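Local coordinates for protein translation initiation factor 4E (Ascaris suum, PDB 3M94) that binds the trimethylguanosine (m2,2,7G) cap of messenger RNA and probably takes part in starting translation of capped messages, at residues 37-40 / 41-44; 95-98 / 99-103; 142-145 / 146-150. All coordinates share one frame; numbering follows the deposited sequence.

Interaction 1 (37-40 / 41-44); sequences DFWS and LYNH
Phe-38 and Tyr-42 both turn CG anti to their own backbone N (chi1 165° and -170°), which sends two rings the same way from successive turns of helix 35-42. The two rings tilt 28° from each other and are displaced, centroids 6.0 Å apart, so little of one lies over the other. Contact falls instead to a methylene: CB of Tyr-42 sits over one face of the Phe-38 ring, toward its rim, 4.1 Å from CZ of Phe-38. CD2 of Tyr-42 lies at the edge of the Trp-39 indole, near its plane, 4.0 Å from CZ3 of Trp-39. In the eIF4E fold this helix lies on the convex back of the sheet, the face that partner proteins use, and here NE1 of Trp-39 donates to the backbone of a bound peptide while OD1 of Asn-43 accepts from one of its basic side chains. Farther along, ND1 of His-44 gives a nearly straight 2.7 Å bond to Ser-40 O, meeting a lone pair of the carbonyl, whose oxygen lies in the plane of the imidazole. The main-chain N of His-44 turns to Leu-41 O, 3.2 Å away.

Interaction 2 (95-98 / 99-103); sequences YWLE and LLMAI
Trp-96 and Leu-100, like their neighbours on the same two turns, are joined by regular alpha-helical bonding, each N from Leu-99 to Ala-102 donating to the carbonyl four residues back, with 3.0 Å between Leu-100 N and Trp-96 O. The side chains of that pair make a clear CH-pi contact. Leu-100 lays both methyls on one face of the indole: its CD2 lies 3.7 Å from the centroid of the six-membered ring of Trp-96, only 16° off the normal, while CD1 reaches the five-membered part, 3.7 Å from NE1 of Trp-96. Having CG anti to the backbone N (chi1 180°) swings the indole along the helix flank, where the leucine fork can cover it. A second apolar pair lies farther round the helix, where Leu-97 meets Met-101 twice, CD1 against CG and CG against CE, the latter 4.1 Å apart. The same methionine methyl also lies against the acid. Met-101 folds at its sulfur (chi3 -66°) and Glu-98 bends at its second torsion, and the two chains converge, with Met-101 CE 3.6 Å from OE2 of Glu-98. Beyond the helix, OE1 of Glu-98 is engaged by a basic side chain of the bound peptide in a salt bridge, and Met-101 packs on an apolar side chain of that peptide. Both residues thus form part of the peptide-holding surface on helix 88-104, one of the helices on the convex side of the eIF4E sheet. The helix faces three ways: Trp-96, Leu-99 and Ile-103 settle on strand 115-121 of the sheet, Leu-97 and Met-101 meet helix 35-42, and Tyr-95, Glu-98, Leu-99 and Ala-102 touch helix 139-153.

Interaction 3 (142-145 / 146-150); sequences NLRI and GQILK
Ile-145 O receives Leu-149 N at 2.9 Å, one of four main-chain bonds that also pair Gly-146, Gln-147 and Ile-148 with the residues four places earlier. The carbonyl of Asn-142 has two donors, since besides Gly-146 N at 2.9 Å it takes NE1 of Trp-79. A weaker bond joins the side chains: NH1 of Arg-144 reaches OE1 of Gln-147 at 3.3 Å with a bent N-H...O angle of 146°. That oxygen lies at the edge of the guanidinium, near its plane, while the amide itself stands almost upright against it, the planes 81° apart. A bend at the second torsion (chi2 51°) turns the arginine chain forward along the helix and lays the guanidinium face over Ile-148, whose CG1 is 4.0 Å above the plane, near its centre. NH2 of Arg-144 meanwhile forms a salt bridge with Glu-109. On the other side of Gln-147 the amide nitrogen NE2 simply lies against the aliphatic Leu-143, 3.7 Å from its CG. Inward, Ile-145 packs on Leu-131, Thr-133 and Trp-79, and Leu-149 shares that tryptophan. A polar, partly exposed flank above an aliphatic underside marks an amphipathic helix laid on a sheet, as in the eIF4E fold, with its helices packed across the outer, convex side of the curved sheet.

How the interactions relate
Interaction 2 is the middle member: Leu-97 and Met-101 touch Phe-38, Trp-39 and Tyr-42 of interaction 1, while CD1 of Leu-99 packs 3.5 Å from CD1 of Leu-149 in interaction 3. The outer two do not meet, their nearest atoms being about 14 Å apart. Each is built on a different helix; interactions 2 and 3 keep i to i+4 bonding throughout, whereas interaction 1 ends on a side-chain bond from His-44. Interaction 1 is only partly buried, and aromatic. The buried 95-103 contact couples indole, aliphatic groups and one carboxylate and, like interaction 1, brings residues to the bound peptide. Residues 142-150 combine an aliphatic inner side with an arginine-glutamine pair on the more exposed side.

Interaction 1 (37-40 / 41-44)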
loop_
_atom_site.group_PDB
_atom_site.type_symbol
_atom_site.label_atom_id
_atom_site.label_comp_id
_atom_site.label_asym_id
_atom_site.label_seq_id
_atom_site.Cartn_x
_atom_site.Cartn_y
_atom_site.Cartn_z
ATOM N N ASP A 37 12.833 12.486 5.770
ATOM C CA ASP A 37 11.763 13.202 5.099
ATOM C C ASP A 37 10.459 12.380 5.139
ATOM O O ASP A 37 9.377 12.957 5.289
ATOM C CB ASP A 37 12.166 13.563 3.666
ATOM C CG ASP A 37 13.352 14.534 3.615
ATOM O OD1 ASP A 37 13.397 15.472 4.446
ATOM O OD2 ASP A 37 14.256 14.343 2.760
ATOM N N PHE A 38 10.558 11.048 4.993
ATOM C CA PHE A 38 9.399 10.170 5.208
ATOM C C PHE A 38 8.704 10.461 6.542
ATOM O O PHE A 38 7.480 10.664 6.580
ATOM C CB PHE A 38 9.740 8.662 5.134
ATOM C CG PHE A 38 8.647 7.788 5.710
ATOM C CD1 PHE A 38 7.435 7.622 5.028
ATOM C CD2 PHE A 38 8.796 7.196 6.957
ATOM C CE1 PHE A 38 6.390 6.852 5.590
ATOM C CE2 PHE A 38 7.764 6.425 7.519
ATOM C CZ PHE A 38 6.559 6.264 6.831
ATOM N N TRP A 39 9.481 10.479 7.623
ATOM C CA TRP A 39 8.914 10.741 8.947
ATOM C C TRP A 39 8.312 12.150 9.122
ATOM O O TRP A 39 7.252 12.286 9.740
ATOM C CB TRP A 39 9.917 10.427 10.059
ATOM C CG TRP A 39 10.134 8.950 10.276
ATOM C CD1 TRP A 39 11.325 8.280 10.216
ATOM C CD2 TRP A 39 9.132 7.959 10.589
ATOM N NE1 TRP A 39 11.131 6.946 10.457
ATOM C CE2 TRP A 39 9.799 6.718 10.696
ATOM C CE3 TRP A 39 7.743 8.003 10.787
ATOM C CZ2 TRP A 39 9.125 5.525 10.998
ATOM C CZ3 TRP A 39 7.070 6.812 11.078
ATOM C CH2 TRP A 39 7.762 5.597 11.183
ATOM N N SER A 40 8.966 13.184 8.571
ATOM C CA SER A 40 8.438 14.555 8.621
ATOM C C SER A 40 7.082 14.655 7.960
ATOM O O SER A 40 6.237 15.454 8.380
ATOM C CB SER A 40 9.356 15.562 7.920
ATOM O OG SER A 40 10.642 15.523 8.486
ATOM N N LEU A 41 6.889 13.875 6.900
ATOM C CA LEU A 41 5.592 13.774 6.260
ATOM C C LEU A 41 4.628 13.031 7.153
ATOM O O LEU A 41 3.569 13.536 7.520
ATOM C CB LEU A 41 5.714 12.995 4.958
ATOM C CG LEU A 41 5.933 13.753 3.674
ATOM C CD1 LEU A 41 5.731 12.770 2.515
ATOM C CD2 LEU A 41 4.929 14.913 3.611
ATOM N N TYR A 42 4.999 11.808 7.499
ATOM C CA TYR A 42 4.091 10.954 8.226
ATOM C C TYR A 42 3.638 11.544 9.560
ATOM O O TYR A 42 2.465 11.432 9.913
ATOM C CB TYR A 42 4.658 9.535 8.379
ATOM C CG TYR A 42 3.615 8.598 8.929
ATOM C CD1 TYR A 42 2.728 7.925 8.080
ATOM C CD2 TYR A 42 3.481 8.421 10.305
ATOM C CE1 TYR A 42 1.742 7.065 8.605
ATOM C CE2 TYR A 42 2.517 7.569 10.834
ATOM C CZ TYR A 42 1.654 6.901 9.983
ATOM O OH TYR A 42 0.707 6.066 10.529
ATOM N N ASN A 43 4.554 12.189 10.276
ATOM C CA ASN A 43 4.262 12.764 11.581
ATOM C C ASN A 43 3.285 13.944 11.597
ATOM O O ASN A 43 2.718 14.264 12.641
ATOM C CB ASN A 43 5.560 13.213 12.244
ATOM C CG ASN A 43 6.373 12.050 12.765
ATOM O OD1 ASN A 43 5.869 10.935 12.884
ATOM N ND2 ASN A 43 7.640 12.300 13.066
ATOM N N HIS A 44 3.138 14.622 10.459
ATOM C CA HIS A 44 2.329 15.829 10.408
ATOM C C HIS A 44 1.030 15.682 9.621
ATOM O O HIS A 44 0.177 16.574 9.676
ATOM C CB HIS A 44 3.183 16.982 9.883
ATOM C CG HIS A 44 4.297 17.341 10.810
ATOM N ND1 HIS A 44 5.585 16.872 10.644
ATOM C CD2 HIS A 44 4.303 18.070 11.953
ATOM C CE1 HIS A 44 6.341 17.321 11.634
ATOM N NE2 HIS A 44 5.591 18.054 12.436
#

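Interaction 2 (95-98 / 99-103)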
loop_
_atom_site.group_PDB
_atom_site.type_symbol
_atom_site.label_atom_id
_atom_site.label_comp_id
_atom_site.label_asym_id
_atom_site.label_seq_id
_atom_site.Cartn_x
_atom_site.Cartn_y
_atom_site.Cartn_z
ATOM N N TYR A 95 -1.557 -1.317 10.422
ATOM C CA TYR A 95 -1.411 -1.976 9.123
ATOM C C TYR A 95 -0.771 -1.055 8.075
ATOM O O TYR A 95 0.195 -1.438 7.422
ATOM C CB TYR A 95 -2.764 -2.491 8.626
ATOM C CG TYR A 95 -3.218 -3.839 9.189
ATOM C CD1 TYR A 95 -4.390 -4.437 8.723
ATOM C CD2 TYR A 95 -2.474 -4.523 10.164
ATOM C CE1 TYR A 95 -4.830 -5.686 9.215
ATOM C CE2 TYR A 95 -2.899 -5.780 10.661
ATOM C CZ TYR A 95 -4.088 -6.346 10.183
ATOM O OH TYR A 95 -4.527 -7.574 10.649
ATOM N N TRP A 96 -1.321 0.154 7.927
ATOM C CA TRP A 96 -0.830 1.142 6.961
ATOM C C TRP A 96 0.630 1.526 7.192
ATOM O O TRP A 96 1.434 1.447 6.275
ATOM C CB TRP A 96 -1.729 2.381 6.968
ATOM C CG TRP A 96 -1.329 3.494 6.017
ATOM C CD1 TRP A 96 -1.081 4.774 6.349
ATOM C CD2 TRP A 96 -1.180 3.408 4.586
ATOM N NE1 TRP A 96 -0.784 5.507 5.222
ATOM C CE2 TRP A 96 -0.847 4.690 4.126
ATOM C CE3 TRP A 96 -1.300 2.362 3.651
ATOM C CZ2 TRP A 96 -0.606 4.972 2.767
ATOM C CZ3 TRP A 96 -1.095 2.644 2.301
ATOM C CH2 TRP A 96 -0.747 3.943 1.872
ATOM N N LEU A 97 0.979 1.919 8.412
ATOM C CA LEU A 97 2.356 2.309 8.722
ATOM C C LEU A 97 3.346 1.146 8.543
ATOM O O LEU A 97 4.405 1.338 7.943
ATOM C CB LEU A 97 2.478 2.902 10.136
ATOM C CG LEU A 97 3.890 3.367 10.560
ATOM C CD1 LEU A 97 4.545 4.365 9.536
ATOM C CD2 LEU A 97 3.857 3.987 11.955
ATOM N N GLU A 98 3.014 -0.047 9.052
ATOM C CA GLU A 98 3.861 -1.227 8.800
ATOM C C GLU A 98 4.094 -1.479 7.300
ATOM O O GLU A 98 5.206 -1.804 6.889
ATOM C CB GLU A 98 3.274 -2.500 9.434
ATOM C CG GLU A 98 3.189 -2.493 10.971
ATOM C CD GLU A 98 4.539 -2.325 11.659
ATOM O OE1 GLU A 98 5.533 -2.901 11.191
ATOM O OE2 GLU A 98 4.609 -1.621 12.684
ATOM N N LEU A 99 3.048 -1.336 6.488
ATOM C CA LEU A 99 3.209 -1.524 5.046
ATOM C C LEU A 99 4.130 -0.465 4.427
ATOM O O LEU A 99 4.974 -0.796 3.598
ATOM C CB LEU A 99 1.852 -1.571 4.333
ATOM C CG LEU A 99 1.867 -1.832 2.830
ATOM C CD1 LEU A 99 2.691 -3.077 2.479
ATOM C CD2 LEU A 99 0.428 -1.990 2.331
ATOM N N LEU A 100 3.987 0.792 4.843
ATOM C CA LEU A 100 4.854 1.854 4.345
ATOM C C LEU A 100 6.327 1.592 4.708
ATOM O O LEU A 100 7.217 1.741 3.863
ATOM C CB LEU A 100 4.421 3.221 4.894
ATOM C CG LEU A 100 3.029 3.747 4.490
ATOM C CD1 LEU A 100 2.857 5.160 4.945
ATOM C CD2 LEU A 100 2.718 3.632 2.981
ATOM N N MET A 101 6.583 1.225 5.956
ATOM C CA MET A 101 7.957 0.928 6.388
ATOM C C MET A 101 8.549 -0.269 5.629
ATOM O O MET A 101 9.726 -0.244 5.253
ATOM C CB MET A 101 8.009 0.685 7.888
ATOM C CG MET A 101 7.781 1.960 8.680
ATOM S SD MET A 101 8.148 1.766 10.418
ATOM C CE MET A 101 6.877 0.600 10.921
ATOM N N ALA A 102 7.721 -1.291 5.403
ATOM C CA ALA A 102 8.156 -2.491 4.671
ATOM C C ALA A 102 8.525 -2.121 3.238
ATOM O O ALA A 102 9.557 -2.537 2.764
ATOM C CB ALA A 102 7.090 -3.585 4.704
ATOM N N ILE A 103 7.723 -1.286 2.576
ATOM C CA ILE A 103 8.071 -0.885 1.216
ATOM C C ILE A 103 9.260 0.071 1.066
ATOM O O ILE A 103 10.163 -0.230 0.290
ATOM C CB ILE A 103 6.862 -0.466 0.324
ATOM C CG1 ILE A 103 6.337 0.929 0.660
ATOM C CG2 ILE A 103 5.770 -1.567 0.345
ATOM C CD1 ILE A 103 5.094 1.353 -0.198
#

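Interaction 3 (142-145 / 146-150)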
loop_
_atom_site.group_PDB
_atom_site.type_symbol
_atom_site.label_atom_id
_atom_site.label_comp_id
_atom_site.label_asym_id
_atom_site.label_seq_id
_atom_site.Cartn_x
_atom_site.Cartn_y
_atom_site.Cartn_z
ATOM N N ASN A 142 4.469 -12.943 -6.687
ATOM C CA ASN A 142 3.305 -12.462 -5.955
ATOM C C ASN A 142 3.043 -13.223 -4.659
ATOM O O ASN A 142 2.794 -12.607 -3.627
ATOM C CB ASN A 142 2.074 -12.425 -6.872
ATOM C CG ASN A 142 2.160 -11.294 -7.892
ATOM O OD1 ASN A 142 2.690 -10.218 -7.597
ATOM N ND2 ASN A 142 1.667 -11.534 -9.092
ATOM N N LEU A 143 3.167 -14.550 -4.694
ATOM C CA LEU A 143 2.950 -15.355 -3.504
ATOM C C LEU A 143 3.938 -14.907 -2.454
ATOM O O LEU A 143 3.580 -14.729 -1.299
ATOM C CB LEU A 143 3.085 -16.865 -3.782
ATOM C CG LEU A 143 2.993 -17.835 -2.588
ATOM C CD1 LEU A 143 1.649 -17.731 -1.862
ATOM C CD2 LEU A 143 3.283 -19.309 -2.988
ATOM N N ARG A 144 5.184 -14.703 -2.870
ATOM C CA ARG A 144 6.234 -14.363 -1.928
ATOM C C ARG A 144 5.995 -12.995 -1.300
ATOM O O ARG A 144 6.130 -12.819 -0.087
ATOM C CB ARG A 144 7.611 -14.429 -2.592
ATOM C CG ARG A 144 8.747 -14.219 -1.601
ATOM C CD ARG A 144 8.569 -15.159 -0.411
ATOM N NE ARG A 144 9.642 -15.050 0.567
ATOM C CZ ARG A 144 9.491 -15.300 1.863
ATOM N NH1 ARG A 144 8.306 -15.655 2.338
ATOM N NH2 ARG A 144 10.524 -15.186 2.688
ATOM N N ILE A 145 5.630 -12.033 -2.129
ATOM C CA ILE A 145 5.278 -10.709 -1.642
ATOM C C ILE A 145 4.155 -10.805 -0.597
ATOM O O ILE A 145 4.203 -10.147 0.436
ATOM C CB ILE A 145 4.915 -9.773 -2.810
ATOM C CG1 ILE A 145 6.179 -9.430 -3.603
ATOM C CG2 ILE A 145 4.259 -8.501 -2.300
ATOM C CD1 ILE A 145 5.939 -8.698 -4.906
ATOM N N GLY A 146 3.166 -11.647 -0.865
ATOM C CA GLY A 146 2.041 -11.822 0.033
ATOM C C GLY A 146 2.440 -12.431 1.350
ATOM O O GLY A 146 1.925 -12.035 2.393
ATOM N N GLN A 147 3.351 -13.402 1.311
ATOM C CA GLN A 147 3.793 -14.059 2.537
ATOM C C GLN A 147 4.503 -13.038 3.439
ATOM O O GLN A 147 4.247 -12.988 4.636
ATOM C CB GLN A 147 4.661 -15.301 2.242
ATOM C CG GLN A 147 3.916 -16.419 1.475
ATOM C CD GLN A 147 4.842 -17.516 0.885
ATOM O OE1 GLN A 147 6.006 -17.271 0.554
ATOM N NE2 GLN A 147 4.309 -18.723 0.753
ATOM N N ILE A 148 5.364 -12.212 2.853
ATOM C CA ILE A 148 6.056 -11.159 3.597
ATOM C C ILE A 148 5.062 -10.113 4.135
ATOM O O ILE A 148 5.174 -9.698 5.274
ATOM C CB ILE A 148 7.165 -10.477 2.743
ATOM C CG1 ILE A 148 8.298 -11.469 2.445
ATOM C CG2 ILE A 148 7.737 -9.252 3.461
ATOM C CD1 ILE A 148 9.126 -11.114 1.223
ATOM N N LEU A 149 4.098 -9.698 3.319
ATOM C CA LEU A 149 3.067 -8.740 3.764
ATOM C C LEU A 149 2.314 -9.262 5.003
ATOM O O LEU A 149 2.151 -8.557 6.003
ATOM C CB LEU A 149 2.079 -8.480 2.624
ATOM C CG LEU A 149 0.812 -7.654 2.876
ATOM C CD1 LEU A 149 1.182 -6.211 3.150
ATOM C CD2 LEU A 149 -0.092 -7.727 1.667
ATOM N N LYS A 150 1.868 -10.510 4.909
ATOM C CA LYS A 150 1.148 -11.187 5.973
ATOM C C LYS A 150 1.973 -11.161 7.257
ATOM O O LYS A 150 1.444 -10.866 8.337
ATOM C CB LYS A 150 0.855 -12.638 5.552
ATOM C CG LYS A 150 -0.007 -13.403 6.531
ATOM C CD LYS A 150 -0.304 -14.798 6.005
ATOM C CE LYS A 150 -0.693 -15.750 7.118
ATOM N NZ LYS A 150 -2.065 -15.494 7.633
#